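Local coordinates for nucleoporin NUP170 (PDB 5HAX), which probably serves as a scaffold nucleoporin of the nuclear pore complex, pairing an N-terminal beta-propeller with a helical C-terminal region, at residues P298-A301 and T302-S305; C273-D276 and F277-A281; P24-D27 and S28-P32. One frame throughout, in Å; residues are numbered along the deposited sequence.

Interaction 1 of 3, residues P298-A301 and T302-S305; sequences PIPA and TEAS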
ATOM      1  N   PRO A 298       5.458  12.003   0.696  1.00 36.24           N
ATOM      2  CA  PRO A 298       6.182  11.720  -0.549  1.00 38.96           C
ATOM      3  C   PRO A 298       5.404  10.778  -1.456  1.00 39.82           C
ATOM      4  O   PRO A 298       4.675   9.895  -0.999  1.00 38.57           O
ATOM      5  CB  PRO A 298       7.487  11.075  -0.065  1.00 39.29           C
ATOM      6  CG  PRO A 298       7.627  11.504   1.358  1.00 40.25           C
ATOM      7  CD  PRO A 298       6.230  11.586   1.878  1.00 38.24           C
ATOM      8  N   ILE A 299       5.569  10.983  -2.755  1.00 36.82           N
ATOM      9  CA  ILE A 299       5.005  10.119  -3.789  1.00 39.57           C
ATOM     10  C   ILE A 299       6.171   9.412  -4.473  1.00 36.87           C
ATOM     11  O   ILE A 299       7.031  10.083  -5.058  1.00 39.22           O
ATOM     12  CB  ILE A 299       4.169  10.918  -4.801  1.00 44.05           C
ATOM     13  CG1 ILE A 299       3.016  11.626  -4.076  1.00 38.37           C
ATOM     14  CG2 ILE A 299       3.634   9.997  -5.893  1.00 38.26           C
ATOM     15  CD1 ILE A 299       2.260  12.622  -4.930  1.00 40.43           C
ATOM     16  N   PRO A 300       6.251   8.082  -4.425  1.00 40.06           N
ATOM     17  CA  PRO A 300       7.433   7.393  -4.953  1.00 38.94           C
ATOM     18  C   PRO A 300       7.467   7.389  -6.475  1.00 38.43           C
ATOM     19  O   PRO A 300       6.453   7.565  -7.156  1.00 39.23           O
ATOM     20  CB  PRO A 300       7.289   5.974  -4.395  1.00 45.24           C
ATOM     21  CG  PRO A 300       5.820   5.788  -4.247  1.00 42.09           C
ATOM     22  CD  PRO A 300       5.262   7.136  -3.878  1.00 40.06           C
ATOM     23  N   ALA A 301       8.673   7.174  -7.009  1.00 42.21           N
ATOM     24  CA  ALA A 301       8.860   7.163  -8.457  1.00 43.65           C
ATOM     25  C   ALA A 301       8.125   6.002  -9.113  1.00 46.82           C
ATOM     26  O   ALA A 301       7.773   6.080 -10.296  1.00 41.93           O
ATOM     27  CB  ALA A 301      10.349   7.101  -8.795  1.00 45.47           C
ATOM     28  N   THR A 302       7.890   4.920  -8.370  1.00 41.74           N
ATOM     29  CA  THR A 302       7.114   3.806  -8.905  1.00 44.10           C
ATOM     30  C   THR A 302       5.681   4.219  -9.208  1.00 45.98           C
ATOM     31  O   THR A 302       5.048   3.651 -10.106  1.00 39.64           O
ATOM     32  CB  THR A 302       7.127   2.639  -7.916  1.00 46.40           C
ATOM     33  OG1 THR A 302       6.617   3.078  -6.651  1.00 53.40           O
ATOM     34  CG2 THR A 302       8.541   2.115  -7.729  1.00 50.14           C
ATOM     35  N   GLU A 303       5.158   5.207  -8.480  1.00 42.85           N
ATOM     36  CA  GLU A 303       3.775   5.639  -8.634  1.00 42.03           C
ATOM     37  C   GLU A 303       3.626   6.745  -9.671  1.00 38.21           C
ATOM     38  O   GLU A 303       2.646   6.758 -10.424  1.00 38.70           O
ATOM     39  CB  GLU A 303       3.224   6.110  -7.284  1.00 34.92           C
ATOM     40  CG  GLU A 303       1.745   6.473  -7.310  1.00 39.51           C
ATOM     41  CD  GLU A 303       1.161   6.654  -5.919  1.00 37.78           C
ATOM     42  OE1 GLU A 303       1.940   6.742  -4.948  1.00 38.21           O
ATOM     43  OE2 GLU A 303      -0.079   6.704  -5.797  1.00 40.70           O
ATOM     44  N   ALA A 304       4.581   7.672  -9.728  1.00 37.39           N
ATOM     45  CA  ALA A 304       4.491   8.802 -10.640  1.00 38.12           C
ATOM     46  C   ALA A 304       5.887   9.333 -10.922  1.00 44.95           C
ATOM     47  O   ALA A 304       6.738   9.365 -10.029  1.00 44.44           O
ATOM     48  CB  ALA A 304       3.608   9.910 -10.059  1.00 42.72           C
ATOM     49  N   SER A 305       6.110   9.757 -12.167  1.00 45.56           N
ATOM     50  CA  SER A 305       7.409  10.289 -12.564  1.00 50.30           C
ATOM     51  C   SER A 305       7.572  11.743 -12.136  1.00 41.14           C
ATOM     52  O   SER A 305       8.579  12.107 -11.518  1.00 42.58           O
ATOM     53  CB  SER A 305       7.580  10.164 -14.078  1.00 50.14           C
ATOM     54  OG  SER A 305       8.746  10.837 -14.513  1.00 52.15           O
TER
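The peptide carbonyl of P300 is gripped by two N-H groups that reach it from different directions: A304 N in the carbonyl plane and E303 N above it, 58° out of plane. Together they close a type I beta-turn, with A301 and T302 at its corners, overlapped by a wider alpha-turn, in the loop that joins strands 293-298 and 307-313 of one propeller blade. The bond from A304 N to P300 O is 3.2 Å long and the straighter of the two; that from E303 N to P300 O is 3.0 Å.

The second flat group, the carboxylate of E303, brings its OE1 oxygen back to the first half of the turn. With CG anti to the backbone N (chi1 -175°) and the rest of the chain extended, OE1 comes within 3.5 Å of P300 CD, while I299 CG2 passes nearby, the I299 and E303 side chains crossing at about a right angle. These are contacts of an oxygen with aliphatic carbons, not polar bonds, and the charge is met elsewhere: OE1 is hydrogen-bonded to S387 and OE2 forms a salt bridge with R385.

At the T302 corner of the turn the hydroxyl leans against the proline ring, T302 OG1 standing 3.7 Å from P300 CG. I299 CG2 also meets the methyl carbon A304 CB at 4.2 Å, a light apolar touch between two buried residues. R239 binds the mouth of the loop, hydrogen-bonding the carbonyls of I299 and A304 through one nitrogen. That A304 oxygen also receives a C-H contact from within the turn, with A301 CA lying 3.4 Å from A304 O.

Interaction 2 of 3, residues C273-D276 and F277-A281; sequences CLRD and FAHMA. With PO4 (phosphate ion), chain D.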
ATOM      1  N   CYS A 273       4.977  28.682  -3.422  1.00 41.81           N
ATOM      2  CA  CYS A 273       3.758  27.908  -3.635  1.00 40.57           C
ATOM      3  C   CYS A 273       2.589  28.812  -4.007  1.00 45.33           C
ATOM      4  O   CYS A 273       1.824  28.505  -4.930  1.00 38.12           O
ATOM      5  CB  CYS A 273       3.421  27.103  -2.381  1.00 47.26           C
ATOM      6  SG  CYS A 273       4.511  25.697  -2.070  1.00 49.99           S
ATOM      7  N   LEU A 274       2.436  29.933  -3.298  1.00 38.40           N
ATOM      8  CA  LEU A 274       1.334  30.848  -3.576  1.00 45.27           C
ATOM      9  C   LEU A 274       1.470  31.496  -4.947  1.00 46.88           C
ATOM     10  O   LEU A 274       0.458  31.757  -5.610  1.00 45.35           O
ATOM     11  CB  LEU A 274       1.259  31.918  -2.490  1.00 47.86           C
ATOM     12  CG  LEU A 274       0.711  31.437  -1.145  1.00 46.28           C
ATOM     13  CD1 LEU A 274       1.069  32.408  -0.034  1.00 50.84           C
ATOM     14  CD2 LEU A 274      -0.796  31.256  -1.227  1.00 47.92           C
ATOM     15  N   ARG A 275       2.698  31.765  -5.389  1.00 44.50           N
ATOM     16  CA  ARG A 275       2.897  32.337  -6.716  1.00 49.49           C
ATOM     17  C   ARG A 275       2.507  31.338  -7.801  1.00 49.92           C
ATOM     18  O   ARG A 275       1.813  31.692  -8.762  1.00 44.11           O
ATOM     19  CB  ARG A 275       4.347  32.791  -6.878  1.00 46.98           C
ATOM     20  CG  ARG A 275       4.631  33.467  -8.206  1.00 67.36           C
ATOM     21  CD  ARG A 275       5.904  34.301  -8.162  1.00 70.32           C
ATOM     22  NE  ARG A 275       6.965  33.650  -7.394  1.00 73.35           N
ATOM     23  CZ  ARG A 275       7.294  33.957  -6.142  1.00 74.91           C
ATOM     24  NH1 ARG A 275       6.655  34.920  -5.489  1.00 76.74           N
ATOM     25  NH2 ARG A 275       8.277  33.301  -5.538  1.00 62.49           N
ATOM     26  N   ASP A 276       2.944  30.083  -7.666  1.00 47.29           N
ATOM     27  CA  ASP A 276       2.484  29.036  -8.573  1.00 46.37           C
ATOM     28  C   ASP A 276       0.964  28.969  -8.590  1.00 46.53           C
ATOM     29  O   ASP A 276       0.339  28.912  -9.655  1.00 45.06           O
ATOM     30  CB  ASP A 276       3.054  27.677  -8.159  1.00 46.83           C
ATOM     31  CG  ASP A 276       4.565  27.619  -8.243  1.00 44.89           C
ATOM     32  OD1 ASP A 276       5.159  26.707  -7.625  1.00 46.36           O
ATOM     33  OD2 ASP A 276       5.162  28.480  -8.923  1.00 52.93           O
ATOM     34  N   PHE A 277       0.355  28.984  -7.404  1.00 42.16           N
ATOM     35  CA  PHE A 277      -1.095  28.888  -7.295  1.00 47.90           C
ATOM     36  C   PHE A 277      -1.785  30.038  -8.018  1.00 56.98           C
ATOM     37  O   PHE A 277      -2.834  29.848  -8.645  1.00 55.80           O
ATOM     38  CB  PHE A 277      -1.485  28.858  -5.818  1.00 48.35           C
ATOM     39  CG  PHE A 277      -2.949  28.645  -5.574  1.00 51.19           C
ATOM     40  CD1 PHE A 277      -3.581  27.498  -6.022  1.00 53.20           C
ATOM     41  CD2 PHE A 277      -3.686  29.580  -4.869  1.00 52.15           C
ATOM     42  CE1 PHE A 277      -4.927  27.298  -5.787  1.00 51.31           C
ATOM     43  CE2 PHE A 277      -5.031  29.384  -4.630  1.00 57.91           C
ATOM     44  CZ  PHE A 277      -5.652  28.240  -5.090  1.00 61.04           C
ATOM     45  N   ALA A 278      -1.206  31.240  -7.949  1.00 54.12           N
ATOM     46  CA  ALA A 278      -1.817  32.394  -8.601  1.00 58.63           C
ATOM     47  C   ALA A 278      -1.755  32.281 -10.117  1.00 53.80           C
ATOM     48  O   ALA A 278      -2.638  32.797 -10.811  1.00 65.36           O
ATOM     49  CB  ALA A 278      -1.135  33.681  -8.138  1.00 52.15           C
ATOM     50  N   HIS A 279      -0.728  31.617 -10.648  1.00 57.09           N
ATOM     51  CA  HIS A 279      -0.609  31.410 -12.084  1.00 60.02           C
ATOM     52  C   HIS A 279      -1.554  30.336 -12.606  1.00 66.84           C
ATOM     53  O   HIS A 279      -1.705  30.208 -13.826  1.00 66.61           O
ATOM     54  CB  HIS A 279       0.833  31.039 -12.445  1.00 58.46           C
ATOM     55  CG  HIS A 279       1.824  32.125 -12.158  1.00 69.59           C
ATOM     56  ND1 HIS A 279       3.159  32.023 -12.490  1.00 74.81           N
ATOM     57  CD2 HIS A 279       1.677  33.336 -11.568  1.00 75.24           C
ATOM     58  CE1 HIS A 279       3.789  33.123 -12.119  1.00 70.79           C
ATOM     59  NE2 HIS A 279       2.912  33.936 -11.557  1.00 74.53           N
ATOM     60  N   MET A 280      -2.187  29.569 -11.722  1.00 69.74           N
ATOM     61  CA  MET A 280      -3.168  28.582 -12.139  1.00 71.99           C
ATOM     62  C   MET A 280      -4.470  29.270 -12.533  1.00 68.21           C
ATOM     63  O   MET A 280      -4.738  30.416 -12.161  1.00 71.09           O
ATOM     64  CB  MET A 280      -3.423  27.571 -11.020  1.00 53.86           C
ATOM     65  CG  MET A 280      -2.171  26.846 -10.553  1.00 67.28           C
ATOM     66  SD  MET A 280      -2.473  25.712  -9.183  1.00 56.49           S
ATOM     67  CE  MET A 280      -3.372  24.411 -10.019  1.00 56.05           C
ATOM     68  N   ALA A 281      -5.287  28.550 -13.303  1.00 68.12           N
ATOM     69  CA  ALA A 281      -6.542  29.120 -13.783  1.00 75.80           C
ATOM     70  C   ALA A 281      -7.501  29.403 -12.634  1.00 71.27           C
ATOM     71  O   ALA A 281      -8.223  30.406 -12.657  1.00 68.99           O
ATOM     72  CB  ALA A 281      -7.189  28.179 -14.799  1.00 66.67           C
TER
HETATM   73  P   PO4 D 902       9.877  30.822  -7.957  1.00 92.33           P
HETATM   74  O1  PO4 D 902       8.509  30.996  -7.342  1.00 74.14           O
HETATM   75  O2  PO4 D 902      10.900  30.594  -6.868  1.00 69.17           O
HETATM   76  O3  PO4 D 902      10.234  32.069  -8.729  1.00 93.54           O
HETATM   77  O4  PO4 D 902       9.860  29.637  -8.893  1.00 91.57           O
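R275 and H279, one helical turn apart, run side by side and point the same way, with the guanidinium and imidazole planes 63° apart. They lie on the last turns of helix 270-279, in the connection between two blades of the propeller. R275 CG, placed opposite the backbone N by chi1 (-177°), brings the aliphatic part of the chain to 3.8 Å from H279 NE2, after which a bend at chi3 carries the guanidinium away from the ring. The edge of the guanidinium then faces a phosphate ion, probably from the crystallisation liquor. R275 NE and NH2 both donate to the single oxygen O1 of the phosphate, at 3.1 and 2.9 Å, and S272 adds a hydroxyl to the same ion.

The imidazole lies with one face over the carbonyl of the preceding turn: R275 O sits 3.2 Å above the ring plane, displaced toward the rim, and also accepts the backbone N-H of H279.

D276 and F277 leave the helix toward the protein instead. D276 OD1 is held by K268 in a salt bridge and by the amide of L344, and the F277 ring packs edge-to-face with F287. Regular i to i+4 bonds, from F277 N to C273 O at 2.9 Å and on through A278 and H279, give way at M280, whose N reaches D276 O only weakly; H279 N adds a weak i to i+3 bond to the same oxygen. M280 CG closes in on D276 O at 3.4 Å.

Interaction 3 of 3, residues P24-D27 and S28-P32; sequences PDLD and SYCRP. With EDO (1,2-ethanediol), chain G.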
ATOM      1  N   PRO A  24      -4.234   4.069 -15.855  1.00 46.47           N
ATOM      2  CA  PRO A  24      -3.584   5.387 -15.923  1.00 47.54           C
ATOM      3  C   PRO A  24      -2.674   5.669 -14.734  1.00 46.33           C
ATOM      4  O   PRO A  24      -2.990   5.345 -13.588  1.00 44.35           O
ATOM      5  CB  PRO A  24      -4.769   6.359 -15.954  1.00 42.34           C
ATOM      6  CG  PRO A  24      -5.890   5.577 -16.513  1.00 49.10           C
ATOM      7  CD  PRO A  24      -5.691   4.166 -16.047  1.00 43.83           C
ATOM      8  N   ASP A  25      -1.532   6.287 -15.026  1.00 41.33           N
ATOM      9  CA  ASP A  25      -0.612   6.738 -13.995  1.00 42.16           C
ATOM     10  C   ASP A  25      -1.112   8.037 -13.368  1.00 39.64           C
ATOM     11  O   ASP A  25      -1.939   8.755 -13.935  1.00 40.03           O
ATOM     12  CB  ASP A  25       0.788   6.942 -14.572  1.00 38.39           C
ATOM     13  CG  ASP A  25       0.805   7.916 -15.737  1.00 47.54           C
ATOM     14  OD1 ASP A  25       1.090   9.109 -15.513  1.00 55.81           O
ATOM     15  OD2 ASP A  25       0.528   7.491 -16.877  1.00 56.90           O
ATOM     16  N   LEU A  26      -0.583   8.335 -12.178  1.00 41.16           N
ATOM     17  CA  LEU A  26      -1.052   9.486 -11.411  1.00 37.69           C
ATOM     18  C   LEU A  26      -0.890  10.787 -12.190  1.00 41.94           C
ATOM     19  O   LEU A  26      -1.791  11.633 -12.185  1.00 38.26           O
ATOM     20  CB  LEU A  26      -0.300   9.569 -10.084  1.00 40.20           C
ATOM     21  CG  LEU A  26      -0.791  10.648  -9.116  1.00 39.34           C
ATOM     22  CD1 LEU A  26      -2.133  10.247  -8.528  1.00 41.94           C
ATOM     23  CD2 LEU A  26       0.231  10.906  -8.019  1.00 44.68           C
ATOM     24  N   ASP A  27       0.260  10.975 -12.850  1.00 43.53           N
ATOM     25  CA  ASP A  27       0.485  12.197 -13.620  1.00 41.86           C
ATOM     26  C   ASP A  27      -0.591  12.407 -14.676  1.00 52.09           C
ATOM     27  O   ASP A  27      -0.869  13.550 -15.058  1.00 46.22           O
ATOM     28  CB  ASP A  27       1.857  12.161 -14.301  1.00 46.23           C
ATOM     29  CG  ASP A  27       3.010  12.264 -13.318  1.00 48.02           C
ATOM     30  OD1 ASP A  27       4.138  11.880 -13.692  1.00 51.16           O
ATOM     31  OD2 ASP A  27       2.798  12.730 -12.180  1.00 47.14           O
ATOM     32  N   SER A  28      -1.211  11.326 -15.154  1.00 37.96           N
ATOM     33  CA  SER A  28      -2.114  11.423 -16.295  1.00 42.44           C
ATOM     34  C   SER A  28      -3.499  11.919 -15.906  1.00 44.04           C
ATOM     35  O   SER A  28      -4.164  12.565 -16.725  1.00 43.91           O
ATOM     36  CB  SER A  28      -2.233  10.067 -16.990  1.00 44.49           C
ATOM     37  OG  SER A  28      -0.974   9.641 -17.483  1.00 65.74           O
ATOM     38  N   TYR A  29      -3.960  11.629 -14.686  1.00 41.35           N
ATOM     39  CA  TYR A  29      -5.244  12.133 -14.220  1.00 43.80           C
ATOM     40  C   TYR A  29      -5.104  13.198 -13.140  1.00 40.11           C
ATOM     41  O   TYR A  29      -6.120  13.654 -12.602  1.00 44.96           O
ATOM     42  CB  TYR A  29      -6.139  10.978 -13.733  1.00 43.20           C
ATOM     43  CG  TYR A  29      -5.703  10.224 -12.493  1.00 38.02           C
ATOM     44  CD1 TYR A  29      -5.038   9.007 -12.591  1.00 45.11           C
ATOM     45  CD2 TYR A  29      -6.010  10.698 -11.224  1.00 41.34           C
ATOM     46  CE1 TYR A  29      -4.663   8.303 -11.460  1.00 42.29           C
ATOM     47  CE2 TYR A  29      -5.639  10.002 -10.090  1.00 42.57           C
ATOM     48  CZ  TYR A  29      -4.969   8.806 -10.212  1.00 47.35           C
ATOM     49  OH  TYR A  29      -4.602   8.113  -9.081  1.00 46.39           O
ATOM     50  N   CYS A  30      -3.877  13.620 -12.828  1.00 43.14           N
ATOM     51  CA  CYS A  30      -3.635  14.805 -12.013  1.00 44.72           C
ATOM     52  C   CYS A  30      -2.820  15.804 -12.822  1.00 41.90           C
ATOM     53  O   CYS A  30      -1.792  16.306 -12.356  1.00 45.79           O
ATOM     54  CB  CYS A  30      -2.912  14.440 -10.711  1.00 43.88           C
ATOM     55  SG  CYS A  30      -3.920  13.522  -9.526  1.00 44.42           S
ATOM     56  N   ARG A  31      -3.267  16.083 -14.044  1.00 44.56           N
ATOM     57  CA  ARG A  31      -2.565  17.013 -14.909  1.00 54.63           C
ATOM     58  C   ARG A  31      -2.676  18.429 -14.354  1.00 44.64           C
ATOM     59  O   ARG A  31      -3.540  18.711 -13.521  1.00 44.26           O
ATOM     60  CB  ARG A  31      -3.136  16.957 -16.324  1.00 47.49           C
ATOM     61  CG  ARG A  31      -2.766  15.704 -17.102  1.00 48.52           C
ATOM     62  CD  ARG A  31      -3.580  15.606 -18.377  1.00 52.77           C
ATOM     63  NE  ARG A  31      -4.997  15.399 -18.092  1.00 52.27           N
ATOM     64  CZ  ARG A  31      -5.980  15.620 -18.959  1.00 55.69           C
ATOM     65  NH1 ARG A  31      -5.711  16.069 -20.179  1.00 63.79           N
ATOM     66  NH2 ARG A  31      -7.238  15.399 -18.601  1.00 55.49           N
ATOM     67  N   PRO A  32      -1.806  19.336 -14.799  1.00 43.93           N
ATOM     68  CA  PRO A  32      -1.859  20.719 -14.308  1.00 43.42           C
ATOM     69  C   PRO A  32      -3.269  21.288 -14.374  1.00 43.20           C
ATOM     70  O   PRO A  32      -3.934  21.239 -15.411  1.00 48.42           O
ATOM     71  CB  PRO A  32      -0.899  21.458 -15.243  1.00 49.34           C
ATOM     72  CG  PRO A  32       0.085  20.417 -15.657  1.00 50.16           C
ATOM     73  CD  PRO A  32      -0.678  19.120 -15.723  1.00 42.79           C
TER
HETATM   74  C1  EDO G 905       1.815  15.965 -13.902  1.00 59.90           C
HETATM   75  O1  EDO G 905       0.686  15.673 -14.732  1.00 54.06           O
HETATM   76  C2  EDO G 905       1.743  17.414 -13.432  1.00 51.17           C
HETATM   77  O2  EDO G 905       0.477  17.649 -12.804  1.00 62.03           O
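The ring of Y29 folds back over the residues that precede it in a single helical turn, 26-29. At CB the side chain takes the position between the backbone N and the carbonyl carbon (chi1 67°), which swings CG toward the carbonyl of L26; L26 O lies over one face of the ring, offset toward the rim. CD1 comes next, 3.4 Å from D25 O, with P24 CB alongside and P24 O at the ring edge. CE1 rides against L26 CA, whose C-H makes an off-centre CH-pi contact with the same ring. Farther out, CE2 and CZ rest on the L26 methyl CD1, and at the tip Y29 OH stands 3.3 Å from L26 CD1. That methyl also touches the sulfur of C30, and so meets two side chains of the following residues.

D25 and S28 form a polar pair beside the turn. S28 OG donates to D25 OD2 at 2.7 Å from above the carboxylate plane, and S28 N binds D25 O at 2.9 Å. An alanine at D25 would take away this carboxylate and would probably leave the S28 hydroxyl without its mate and freer to turn. C30 N lies almost in line with the L26 C=O, at 3.0 Å from L26 O, though its N-H is bent away from that line (131°), and Y29 N binds the same oxygen more weakly. Beyond, an ethanediol molecule, probably from the crystallisation liquor, spans two carbonyls, its O1 on D27 O and its O2 on C30 O.

R31 reaches the carbonyls of S421 and L423, and D27 binds the amides of K306 and L307. The whole is a one-turn helix lying against the beta-propeller, from which the chain enters strand 33-35 at the edge of the blade containing strand 341-348.

Interactions 1 and 3 belong to one patch of the propeller. Their centres are 12 Å apart and they touch, L26 packing on I299 and A304 while D27 accepts a weak hydrogen bond from S305 N. Both combine buried side chains with turn carbonyls, and they serve opposite edges of the same five-stranded sheet, the loop 298-305 following its strand 293-298 and the turn 24-32 leading into 33-35. Interaction 2 touches neither. It lies farther from the centre of the chain, on a true alpha-helix with an exposed arginine-histidine side and an anchored inner side that packs on strand 341-348 of this same sheet.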